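Local coordinates for protein amorpha-4,11-diene synthase (Artemisia annua, PDB 4GAX) that probably converts farnesyl diphosphate to a sesquiterpene, as a plant sesquiterpene synthase of the metal-dependent terpene synthase family, at residues L80-L83 / V84-Q88; L95-Q98 / E99-A103; L104-I107 / Y108-G112. One frame throughout, in Å; residues are numbered along the deposited sequence.

Interaction 1: L80-L83 / V84-Q88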
ATOM      1  N   LEU A  80      -1.364   4.212 -27.037  1.00 21.05           N
ATOM      2  CA  LEU A  80      -2.175   4.775 -25.962  1.00 22.80           C
ATOM      3  C   LEU A  80      -1.892   4.057 -24.645  1.00 25.87           C
ATOM      4  O   LEU A  80      -1.751   4.692 -23.576  1.00 19.85           O
ATOM      5  CB  LEU A  80      -3.666   4.697 -26.319  1.00 17.81           C
ATOM      6  CG  LEU A  80      -4.702   5.033 -25.226  1.00 23.68           C
ATOM      7  CD1 LEU A  80      -4.578   6.448 -24.693  1.00 25.45           C
ATOM      8  CD2 LEU A  80      -6.097   4.840 -25.767  1.00 25.42           C
ATOM      9  N   LEU A  81      -1.791   2.732 -24.712  1.00 20.95           N
ATOM     10  CA  LEU A  81      -1.497   1.958 -23.508  1.00 20.84           C
ATOM     11  C   LEU A  81      -0.147   2.359 -22.957  1.00 22.19           C
ATOM     12  O   LEU A  81       0.020   2.464 -21.748  1.00 17.92           O
ATOM     13  CB  LEU A  81      -1.510   0.452 -23.793  1.00 20.54           C
ATOM     14  CG  LEU A  81      -2.889  -0.144 -24.094  1.00 23.01           C
ATOM     15  CD1 LEU A  81      -2.733  -1.634 -24.365  1.00 23.71           C
ATOM     16  CD2 LEU A  81      -3.822   0.085 -22.908  1.00 19.10           C
ATOM     17  N   LYS A  82       0.824   2.562 -23.846  1.00 17.40           N
ATOM     18  CA  LYS A  82       2.157   2.976 -23.420  1.00 20.14           C
ATOM     19  C   LYS A  82       2.128   4.342 -22.738  1.00 23.64           C
ATOM     20  O   LYS A  82       2.830   4.569 -21.739  1.00 17.35           O
ATOM     21  CB  LYS A  82       3.124   2.988 -24.606  1.00 26.13           C
ATOM     22  CG  LYS A  82       4.583   3.181 -24.217  1.00 31.93           C
ATOM     23  CD  LYS A  82       4.980   2.219 -23.089  1.00 35.18           C
ATOM     24  CE  LYS A  82       6.499   2.078 -22.951  1.00 44.34           C
ATOM     25  NZ  LYS A  82       7.158   3.285 -22.369  1.00 43.80           N
ATOM     26  N   LEU A  83       1.329   5.257 -23.282  1.00 21.36           N
ATOM     27  CA  LEU A  83       1.212   6.594 -22.704  1.00 18.59           C
ATOM     28  C   LEU A  83       0.560   6.513 -21.330  1.00 19.40           C
ATOM     29  O   LEU A  83       0.993   7.192 -20.389  1.00 22.67           O
ATOM     30  CB  LEU A  83       0.346   7.469 -23.609  1.00 19.50           C
ATOM     31  CG  LEU A  83       0.146   8.938 -23.231  1.00 26.63           C
ATOM     32  CD1 LEU A  83       1.482   9.608 -22.959  1.00 32.64           C
ATOM     33  CD2 LEU A  83      -0.557   9.651 -24.392  1.00 25.30           C
ATOM     34  N   VAL A  84      -0.483   5.687 -21.218  1.00 19.80           N
ATOM     35  CA  VAL A  84      -1.169   5.486 -19.942  1.00 23.96           C
ATOM     36  C   VAL A  84      -0.166   4.947 -18.927  1.00 21.72           C
ATOM     37  O   VAL A  84      -0.071   5.440 -17.804  1.00 19.06           O
ATOM     38  CB  VAL A  84      -2.365   4.503 -20.086  1.00 19.76           C
ATOM     39  CG1 VAL A  84      -2.883   4.069 -18.721  1.00 18.39           C
ATOM     40  CG2 VAL A  84      -3.494   5.130 -20.913  1.00 18.69           C
ATOM     41  N   ASP A  85       0.601   3.943 -19.331  1.00 16.48           N
ATOM     42  CA  ASP A  85       1.616   3.373 -18.436  1.00 21.79           C
ATOM     43  C   ASP A  85       2.622   4.430 -17.951  1.00 20.30           C
ATOM     44  O   ASP A  85       3.032   4.450 -16.789  1.00 16.39           O
ATOM     45  CB  ASP A  85       2.367   2.277 -19.180  1.00 19.32           C
ATOM     46  CG  ASP A  85       3.417   1.607 -18.339  1.00 24.63           C
ATOM     47  OD1 ASP A  85       3.109   1.222 -17.190  1.00 28.01           O
ATOM     48  OD2 ASP A  85       4.551   1.430 -18.839  1.00 24.53           O
ATOM     49  N   GLU A  86       3.052   5.305 -18.851  1.00 17.76           N
ATOM     50  CA  GLU A  86       4.053   6.298 -18.479  1.00 21.66           C
ATOM     51  C   GLU A  86       3.446   7.314 -17.509  1.00 18.47           C
ATOM     52  O   GLU A  86       4.069   7.700 -16.508  1.00 20.26           O
ATOM     53  CB  GLU A  86       4.589   6.978 -19.729  1.00 24.93           C
ATOM     54  CG  GLU A  86       5.406   6.046 -20.585  1.00 29.38           C
ATOM     55  CD  GLU A  86       5.718   6.647 -21.938  1.00 40.29           C
ATOM     56  OE1 GLU A  86       5.286   7.800 -22.176  1.00 31.23           O
ATOM     57  OE2 GLU A  86       6.385   5.970 -22.758  1.00 42.98           O
ATOM     58  N   ILE A  87       2.215   7.726 -17.787  1.00 17.77           N
ATOM     59  CA  ILE A  87       1.533   8.650 -16.882  1.00 15.91           C
ATOM     60  C   ILE A  87       1.399   8.024 -15.483  1.00 20.92           C
ATOM     61  O   ILE A  87       1.625   8.691 -14.474  1.00 19.84           O
ATOM     62  CB  ILE A  87       0.151   9.045 -17.439  1.00 19.10           C
ATOM     63  CG1 ILE A  87       0.334   9.847 -18.728  1.00 20.84           C
ATOM     64  CG2 ILE A  87      -0.643   9.850 -16.403  1.00 20.32           C
ATOM     65  CD1 ILE A  87      -0.986  10.049 -19.534  1.00 17.46           C
ATOM     66  N   GLN A  88       1.064   6.737 -15.427  1.00 18.70           N
ATOM     67  CA  GLN A  88       0.857   6.065 -14.146  1.00 21.66           C
ATOM     68  C   GLN A  88       2.169   5.925 -13.383  1.00 18.64           C
ATOM     69  O   GLN A  88       2.249   6.209 -12.183  1.00 22.68           O
ATOM     70  CB  GLN A  88       0.218   4.678 -14.356  1.00 18.40           C
ATOM     71  CG  GLN A  88      -1.254   4.719 -14.771  1.00 22.05           C
ATOM     72  CD  GLN A  88      -1.809   3.324 -15.087  1.00 23.23           C
ATOM     73  OE1 GLN A  88      -1.054   2.390 -15.362  1.00 24.87           O
ATOM     74  NE2 GLN A  88      -3.127   3.185 -15.044  1.00 24.65           N
TER
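The backbone amide of Val84 donates to Leu80 O at 2.9 Å, and the same i to i+4 step recurs from Asp85 to Leu81, from Glu86 to Lys82 and from Ile87 to Leu83, making residues 80-88 one unbroken piece of alpha helix. One turn of this helix separates Lys82 from Glu86, and a salt bridge joins Lys82 NZ to Glu86 OE2 at 2.8 Å. The lysine leaves the backbone with CG anti to N (chi1 -170°) and then bends at chi2 and at chi4, which curls its methylenes round the carboxylate oxygen: Lys82 CG lies 3.6 Å from Glu86 OE2. The glutamate receives the ammonium on the anti lone pair of OE2, the one turned from OE1. Its own CG rests 3.2 Å from Lys82 O. Asp85 adds a second negative charge, with OD2 4.8 Å from Lys82 NZ, which probably favours the ammonium without touching it, while Asp85 OD1 is held in a salt bridge by Arg125. This helix of the all-helical N-terminal domain of terpene synthases carries an i, i+4 ion pair on one side and branched aliphatic residues on another. There, Leu80 CD1 meets Val84 CG2 at 4.1 Å, methyl to methyl. Val84 CG2 stands beside its own backbone N, a rotation that also brings it 3.2 Å from Leu80 O. Further along, Ile87 CD1 approaches the branch point of its partner, Leu83 CG, at 4.0 Å, the two side chains crossing at a slant. Leu80 packs on Leu67, Ala70 and Leu71 of helix 52-71, whereas Leu81 turns to Trp123 and Leu126 of helix 120-129.

Interaction 2: L95-Q98 / E99-A103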
ATOM      1  N   LEU A  95      -4.003  13.289 -12.168  1.00 17.89           N
ATOM      2  CA  LEU A  95      -4.349  14.456 -12.979  1.00 19.40           C
ATOM      3  C   LEU A  95      -5.282  14.085 -14.126  1.00 26.01           C
ATOM      4  O   LEU A  95      -5.961  14.943 -14.673  1.00 24.69           O
ATOM      5  CB  LEU A  95      -3.091  15.100 -13.566  1.00 23.00           C
ATOM      6  CG  LEU A  95      -2.093  15.722 -12.585  1.00 27.20           C
ATOM      7  CD1 LEU A  95      -0.977  16.359 -13.384  1.00 25.75           C
ATOM      8  CD2 LEU A  95      -2.782  16.766 -11.716  1.00 30.20           C
ATOM      9  N   PHE A  96      -5.316  12.805 -14.484  1.00 25.70           N
ATOM     10  CA  PHE A  96      -6.064  12.365 -15.663  1.00 26.24           C
ATOM     11  C   PHE A  96      -6.939  11.147 -15.377  1.00 27.24           C
ATOM     12  O   PHE A  96      -7.018  10.215 -16.192  1.00 21.81           O
ATOM     13  CB  PHE A  96      -5.077  12.037 -16.782  1.00 22.17           C
ATOM     14  CG  PHE A  96      -4.115  13.150 -17.066  1.00 23.06           C
ATOM     15  CD1 PHE A  96      -4.526  14.257 -17.781  1.00 23.46           C
ATOM     16  CD2 PHE A  96      -2.807  13.101 -16.601  1.00 26.91           C
ATOM     17  CE1 PHE A  96      -3.644  15.308 -18.057  1.00 30.49           C
ATOM     18  CE2 PHE A  96      -1.916  14.145 -16.869  1.00 23.77           C
ATOM     19  CZ  PHE A  96      -2.342  15.251 -17.596  1.00 32.99           C
ATOM     20  N   GLU A  97      -7.590  11.170 -14.217  1.00 24.28           N
ATOM     21  CA  GLU A  97      -8.386  10.052 -13.733  1.00 30.02           C
ATOM     22  C   GLU A  97      -9.476   9.693 -14.724  1.00 27.30           C
ATOM     23  O   GLU A  97      -9.594   8.531 -15.148  1.00 23.27           O
ATOM     24  CB  GLU A  97      -9.025  10.411 -12.390  1.00 39.49           C
ATOM     25  CG  GLU A  97      -9.024   9.286 -11.388  1.00 58.60           C
ATOM     26  CD  GLU A  97      -7.619   8.909 -10.950  1.00 70.85           C
ATOM     27  OE1 GLU A  97      -7.040   9.635 -10.115  1.00 78.07           O
ATOM     28  OE2 GLU A  97      -7.087   7.889 -11.441  1.00 71.03           O
ATOM     29  N   GLN A  98     -10.276  10.689 -15.091  1.00 20.82           N
ATOM     30  CA  GLN A  98     -11.385  10.442 -16.003  1.00 21.07           C
ATOM     31  C   GLN A  98     -10.862   9.980 -17.356  1.00 26.81           C
ATOM     32  O   GLN A  98     -11.415   9.055 -17.962  1.00 24.70           O
ATOM     33  CB  GLN A  98     -12.273  11.687 -16.155  1.00 32.16           C
ATOM     34  CG  GLN A  98     -13.641  11.397 -16.802  1.00 39.46           C
ATOM     35  CD  GLN A  98     -13.569  11.296 -18.321  1.00 46.01           C
ATOM     36  OE1 GLN A  98     -12.655  11.848 -18.945  1.00 49.24           O
ATOM     37  NE2 GLN A  98     -14.527  10.582 -18.924  1.00 34.67           N
ATOM     38  N   GLU A  99      -9.798  10.624 -17.832  1.00 21.63           N
ATOM     39  CA  GLU A  99      -9.279  10.321 -19.170  1.00 24.52           C
ATOM     40  C   GLU A  99      -8.754   8.892 -19.231  1.00 19.73           C
ATOM     41  O   GLU A  99      -9.011   8.171 -20.196  1.00 26.17           O
ATOM     42  CB  GLU A  99      -8.188  11.311 -19.592  1.00 23.42           C
ATOM     43  CG  GLU A  99      -8.693  12.724 -19.852  1.00 33.69           C
ATOM     44  CD  GLU A  99      -8.809  13.573 -18.593  1.00 28.21           C
ATOM     45  OE1 GLU A  99      -8.617  13.050 -17.471  1.00 24.76           O
ATOM     46  OE2 GLU A  99      -9.105  14.782 -18.728  1.00 35.23           O
ATOM     47  N   ILE A 100      -8.038   8.483 -18.187  1.00 19.03           N
ATOM     48  CA  ILE A 100      -7.476   7.135 -18.124  1.00 19.89           C
ATOM     49  C   ILE A 100      -8.556   6.072 -17.908  1.00 24.74           C
ATOM     50  O   ILE A 100      -8.567   5.048 -18.591  1.00 26.70           O
ATOM     51  CB  ILE A 100      -6.410   7.036 -17.024  1.00 25.31           C
ATOM     52  CG1 ILE A 100      -5.183   7.865 -17.414  1.00 28.16           C
ATOM     53  CG2 ILE A 100      -5.997   5.599 -16.788  1.00 24.82           C
ATOM     54  CD1 ILE A 100      -4.128   7.886 -16.318  1.00 23.46           C
ATOM     55  N   ASP A 101      -9.451   6.290 -16.951  1.00 24.62           N
ATOM     56  CA  ASP A 101     -10.556   5.344 -16.761  1.00 23.47           C
ATOM     57  C   ASP A 101     -11.351   5.189 -18.041  1.00 23.65           C
ATOM     58  O   ASP A 101     -11.657   4.075 -18.455  1.00 20.93           O
ATOM     59  CB  ASP A 101     -11.470   5.780 -15.609  1.00 20.08           C
ATOM     60  CG  ASP A 101     -10.751   5.740 -14.263  1.00 28.46           C
ATOM     61  OD1 ASP A 101      -9.653   5.128 -14.190  1.00 28.85           O
ATOM     62  OD2 ASP A 101     -11.265   6.331 -13.293  1.00 32.25           O
ATOM     63  N   HIS A 102     -11.653   6.304 -18.698  1.00 22.99           N
ATOM     64  CA  HIS A 102     -12.417   6.232 -19.942  1.00 24.54           C
ATOM     65  C   HIS A 102     -11.656   5.499 -21.063  1.00 26.04           C
ATOM     66  O   HIS A 102     -12.237   4.713 -21.813  1.00 21.66           O
ATOM     67  CB  HIS A 102     -12.834   7.623 -20.396  1.00 27.45           C
ATOM     68  CG  HIS A 102     -13.518   7.642 -21.727  1.00 30.52           C
ATOM     69  ND1 HIS A 102     -12.851   7.950 -22.897  1.00 37.80           N
ATOM     70  CD2 HIS A 102     -14.798   7.397 -22.074  1.00 29.74           C
ATOM     71  CE1 HIS A 102     -13.700   7.890 -23.908  1.00 33.69           C
ATOM     72  NE2 HIS A 102     -14.887   7.553 -23.439  1.00 38.35           N
ATOM     73  N   ALA A 103     -10.359   5.760 -21.165  1.00 20.96           N
ATOM     74  CA  ALA A 103      -9.500   5.127 -22.166  1.00 26.25           C
ATOM     75  C   ALA A 103      -9.448   3.614 -21.975  1.00 22.39           C
ATOM     76  O   ALA A 103      -9.674   2.860 -22.915  1.00 21.96           O
ATOM     77  CB  ALA A 103      -8.082   5.709 -22.085  1.00 25.15           C
TER
HETATM   78  O   HOH W   1      -7.807  15.848 -16.491  1.00 37.55           O
HETATM   79  O   HOH W   2      -9.927  13.555 -14.337  1.00 33.55           O
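Glu99 sets its CG beside its own backbone N (chi1 -69°) and bends at chi2 (84°), which folds the carboxylate back over the opening of helix 97-111, where Phe96 holds the N-cap position. Glu99 OE1 comes to 3.2 Å from Phe96 CA and sits at the edge of the phenyl ring, near its plane. Water extends this N-terminal turn: one molecule donates to Leu95 O and, at 2.8 Å, to Glu99 OE2, and another accepts from Gln98 N at 3.0 Å while giving a weak bond to Glu99 OE1. Arg64 of helix 52-71 completes the grip on the carboxylate with a salt bridge to OE2. Ile100 N closes the first turn on Phe96 O. One turn on, Asp101 presses CG to 3.1 Å from Glu97 O, and Gln130 NE2 bonds to Asp101 OD1. A leucine in place of Asp101 offers no oxygen there, and Gln130 NE2 would probably lose its mate and be freer to turn. Glu97 OE2 and Asp101 OD1 lie 4.7 Å apart, like charges that are likely to disfavour each other mildly. The Gln98 amide runs alongside the His102 side chain, with Gln98 NE2 3.7 Å from His102 CB and amide and imidazole planes 24° apart.

Interaction 3: L104-I107 / Y108-G112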
ATOM      1  N   LEU A 104      -9.151   3.179 -20.752  1.00 19.40           N
ATOM      2  CA  LEU A 104      -9.073   1.748 -20.454  1.00 16.67           C
ATOM      3  C   LEU A 104     -10.424   1.060 -20.602  1.00 19.29           C
ATOM      4  O   LEU A 104     -10.492  -0.099 -21.038  1.00 21.76           O
ATOM      5  CB  LEU A 104      -8.489   1.514 -19.060  1.00 15.88           C
ATOM      6  CG  LEU A 104      -7.043   1.999 -18.910  1.00 23.94           C
ATOM      7  CD1 LEU A 104      -6.526   1.688 -17.505  1.00 26.04           C
ATOM      8  CD2 LEU A 104      -6.120   1.373 -19.957  1.00 21.10           C
ATOM      9  N   GLN A 105     -11.498   1.777 -20.268  1.00 21.08           N
ATOM     10  CA  GLN A 105     -12.847   1.253 -20.467  1.00 23.54           C
ATOM     11  C   GLN A 105     -13.075   0.988 -21.944  1.00 27.58           C
ATOM     12  O   GLN A 105     -13.618  -0.057 -22.341  1.00 20.31           O
ATOM     13  CB  GLN A 105     -13.889   2.261 -19.983  1.00 20.28           C
ATOM     14  CG  GLN A 105     -15.323   1.778 -20.105  1.00 20.17           C
ATOM     15  CD  GLN A 105     -16.323   2.902 -19.883  1.00 29.67           C
ATOM     16  OE1 GLN A 105     -16.094   4.035 -20.315  1.00 31.37           O
ATOM     17  NE2 GLN A 105     -17.437   2.598 -19.194  1.00 25.25           N
ATOM     18  N   HIS A 106     -12.663   1.952 -22.760  1.00 21.20           N
ATOM     19  CA  HIS A 106     -12.865   1.855 -24.200  1.00 25.47           C
ATOM     20  C   HIS A 106     -12.006   0.740 -24.795  1.00 24.97           C
ATOM     21  O   HIS A 106     -12.436   0.026 -25.713  1.00 21.20           O
ATOM     22  CB  HIS A 106     -12.533   3.186 -24.862  1.00 21.80           C
ATOM     23  CG  HIS A 106     -12.800   3.201 -26.332  1.00 26.46           C
ATOM     24  ND1 HIS A 106     -11.795   3.071 -27.270  1.00 37.00           N
ATOM     25  CD2 HIS A 106     -13.952   3.316 -27.022  1.00 28.54           C
ATOM     26  CE1 HIS A 106     -12.323   3.115 -28.478  1.00 35.28           C
ATOM     27  NE2 HIS A 106     -13.629   3.263 -28.362  1.00 35.37           N
ATOM     28  N   ILE A 107     -10.792   0.595 -24.277  1.00 20.76           N
ATOM     29  CA  ILE A 107      -9.910  -0.502 -24.697  1.00 25.52           C
ATOM     30  C   ILE A 107     -10.542  -1.845 -24.343  1.00 26.98           C
ATOM     31  O   ILE A 107     -10.568  -2.778 -25.163  1.00 24.95           O
ATOM     32  CB  ILE A 107      -8.520  -0.412 -24.025  1.00 24.73           C
ATOM     33  CG1 ILE A 107      -7.779   0.841 -24.494  1.00 30.51           C
ATOM     34  CG2 ILE A 107      -7.663  -1.641 -24.381  1.00 23.76           C
ATOM     35  CD1 ILE A 107      -7.620   0.909 -25.998  1.00 33.93           C
ATOM     36  N   TYR A 108     -11.061  -1.941 -23.121  1.00 27.93           N
ATOM     37  CA  TYR A 108     -11.702  -3.169 -22.681  1.00 24.59           C
ATOM     38  C   TYR A 108     -12.935  -3.475 -23.533  1.00 31.25           C
ATOM     39  O   TYR A 108     -13.131  -4.617 -23.967  1.00 26.86           O
ATOM     40  CB  TYR A 108     -12.037  -3.140 -21.177  1.00 19.37           C
ATOM     41  CG  TYR A 108     -12.500  -4.494 -20.676  1.00 29.68           C
ATOM     42  CD1 TYR A 108     -11.636  -5.579 -20.667  1.00 25.07           C
ATOM     43  CD2 TYR A 108     -13.811  -4.696 -20.253  1.00 37.09           C
ATOM     44  CE1 TYR A 108     -12.055  -6.830 -20.235  1.00 32.59           C
ATOM     45  CE2 TYR A 108     -14.237  -5.943 -19.808  1.00 40.36           C
ATOM     46  CZ  TYR A 108     -13.354  -7.005 -19.803  1.00 44.06           C
ATOM     47  OH  TYR A 108     -13.765  -8.245 -19.366  1.00 47.88           O
ATOM     48  N   GLU A 109     -13.757  -2.463 -23.796  1.00 24.94           N
ATOM     49  CA  GLU A 109     -14.942  -2.683 -24.622  1.00 25.88           C
ATOM     50  C   GLU A 109     -14.618  -3.045 -26.075  1.00 29.37           C
ATOM     51  O   GLU A 109     -15.352  -3.804 -26.710  1.00 36.08           O
ATOM     52  CB  GLU A 109     -15.851  -1.451 -24.601  1.00 34.90           C
ATOM     53  CG  GLU A 109     -16.448  -1.138 -23.234  1.00 32.59           C
ATOM     54  CD  GLU A 109     -17.087   0.255 -23.178  1.00 41.31           C
ATOM     55  OE1 GLU A 109     -16.998   0.994 -24.188  1.00 38.72           O
ATOM     56  OE2 GLU A 109     -17.676   0.613 -22.128  1.00 39.97           O
ATOM     57  N   THR A 110     -13.533  -2.498 -26.609  1.00 26.84           N
ATOM     58  CA  THR A 110     -13.234  -2.674 -28.027  1.00 29.57           C
ATOM     59  C   THR A 110     -12.650  -4.047 -28.319  1.00 28.68           C
ATOM     60  O   THR A 110     -13.048  -4.703 -29.279  1.00 26.67           O
ATOM     61  CB  THR A 110     -12.254  -1.595 -28.538  1.00 36.53           C
ATOM     62  OG1 THR A 110     -12.782  -0.293 -28.244  1.00 37.79           O
ATOM     63  CG2 THR A 110     -12.029  -1.740 -30.044  1.00 33.97           C
ATOM     64  N   TYR A 111     -11.717  -4.491 -27.483  1.00 25.51           N
ATOM     65  CA  TYR A 111     -10.986  -5.711 -27.786  1.00 27.32           C
ATOM     66  C   TYR A 111     -11.402  -6.858 -26.875  1.00 29.71           C
ATOM     67  O   TYR A 111     -11.065  -8.018 -27.140  1.00 31.66           O
ATOM     68  CB  TYR A 111      -9.472  -5.453 -27.697  1.00 22.11           C
ATOM     69  CG  TYR A 111      -9.014  -4.329 -28.604  1.00 25.88           C
ATOM     70  CD1 TYR A 111      -8.738  -4.565 -29.948  1.00 31.36           C
ATOM     71  CD2 TYR A 111      -8.870  -3.031 -28.123  1.00 25.07           C
ATOM     72  CE1 TYR A 111      -8.322  -3.536 -30.790  1.00 40.18           C
ATOM     73  CE2 TYR A 111      -8.455  -1.994 -28.957  1.00 29.52           C
ATOM     74  CZ  TYR A 111      -8.183  -2.256 -30.291  1.00 34.24           C
ATOM     75  OH  TYR A 111      -7.772  -1.238 -31.127  1.00 31.85           O
ATOM     76  N   GLY A 112     -12.149  -6.533 -25.819  1.00 29.27           N
ATOM     77  CA  GLY A 112     -12.488  -7.508 -24.800  1.00 27.99           C
ATOM     78  C   GLY A 112     -11.262  -8.289 -24.342  1.00 28.80           C
ATOM     79  O   GLY A 112     -10.204  -7.718 -24.071  1.00 20.97           O
TER
HETATM   80  O   HOH W   3      -9.496  -5.108 -24.027  1.00 26.30           O
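Among the hydrogen bonds, the double grip on His106 O stands out: the hydroxyl of Thr110 donates from OG1 at 2.6 Å, and the amide of Thr110 donates to the same oxygen from the opposite face of the carbonyl plane. The hydroxyl gets there because OG1 stands beside the threonine's own backbone N (chi1 -55°), turned back along the helix. Tyr111 N bonds to Ile107 O at 3.1 Å, and Thr110 N adds a weak bond to that carbonyl. Ile107 O also accepts a hydrogen bond from a water at 2.8 Å, which donates in turn to Gly112 O. Earlier in the helix, Tyr108 N on Leu104 O and Glu109 N on Gln105 O keep the regular pattern.

Contacts with flat groups form a second class. The same Thr110 OG1 lies over one face of the His106 imidazole, 3.4 Å above the plane and offset toward the rim. The Tyr111 ring turns its edge to Ile107 O, which is 3.4 Å from Tyr111 CD2, and its OH is hydrogen-bonded to His77. Glu109 OE2 rests against the aliphatic part of Gln105, 3.3 Å from CG, the amide and carboxylate planes being 38° apart.

Apolar contact is lighter: Ile107 CG2 touches Tyr111 CD2 at 4.2 Å. Ile107 also packs on Trp115, Trp123 and Met127, and the Tyr108 ring stacks on that of Tyr132.

The amide of Gly112 reaches Tyr108 O in a weak bond. Hydroxyl and water thus satisfy carbonyls of the last turn, while Gly112, with a positive phi (48°) that favours glycine, takes the chain out of the helix: a C-terminal helix end, here that of helix 97-111 in the helical N-terminal domain of terpene synthases.

How the interactions relate
Interactions 2 and 3 are the start and end of helix 97-111, their centres about 13 Å apart, and helix 77-89, which carries interaction 1, lies against both. The centre of interaction 1 is about 11 Å from that of interaction 2, where Ile87 CG2 meets Phe96 CD2 at 3.9 Å and Val84 CG1 meets Ile100 CG2 at 4.0 Å. Toward interaction 3, about 15 Å away between centres, Leu81 CD2 packs on Leu104 CD2 at 4.0 Å. These touches join the two helices within the N-terminal domain, whereas catalysis in this family takes place in the metal-binding domain.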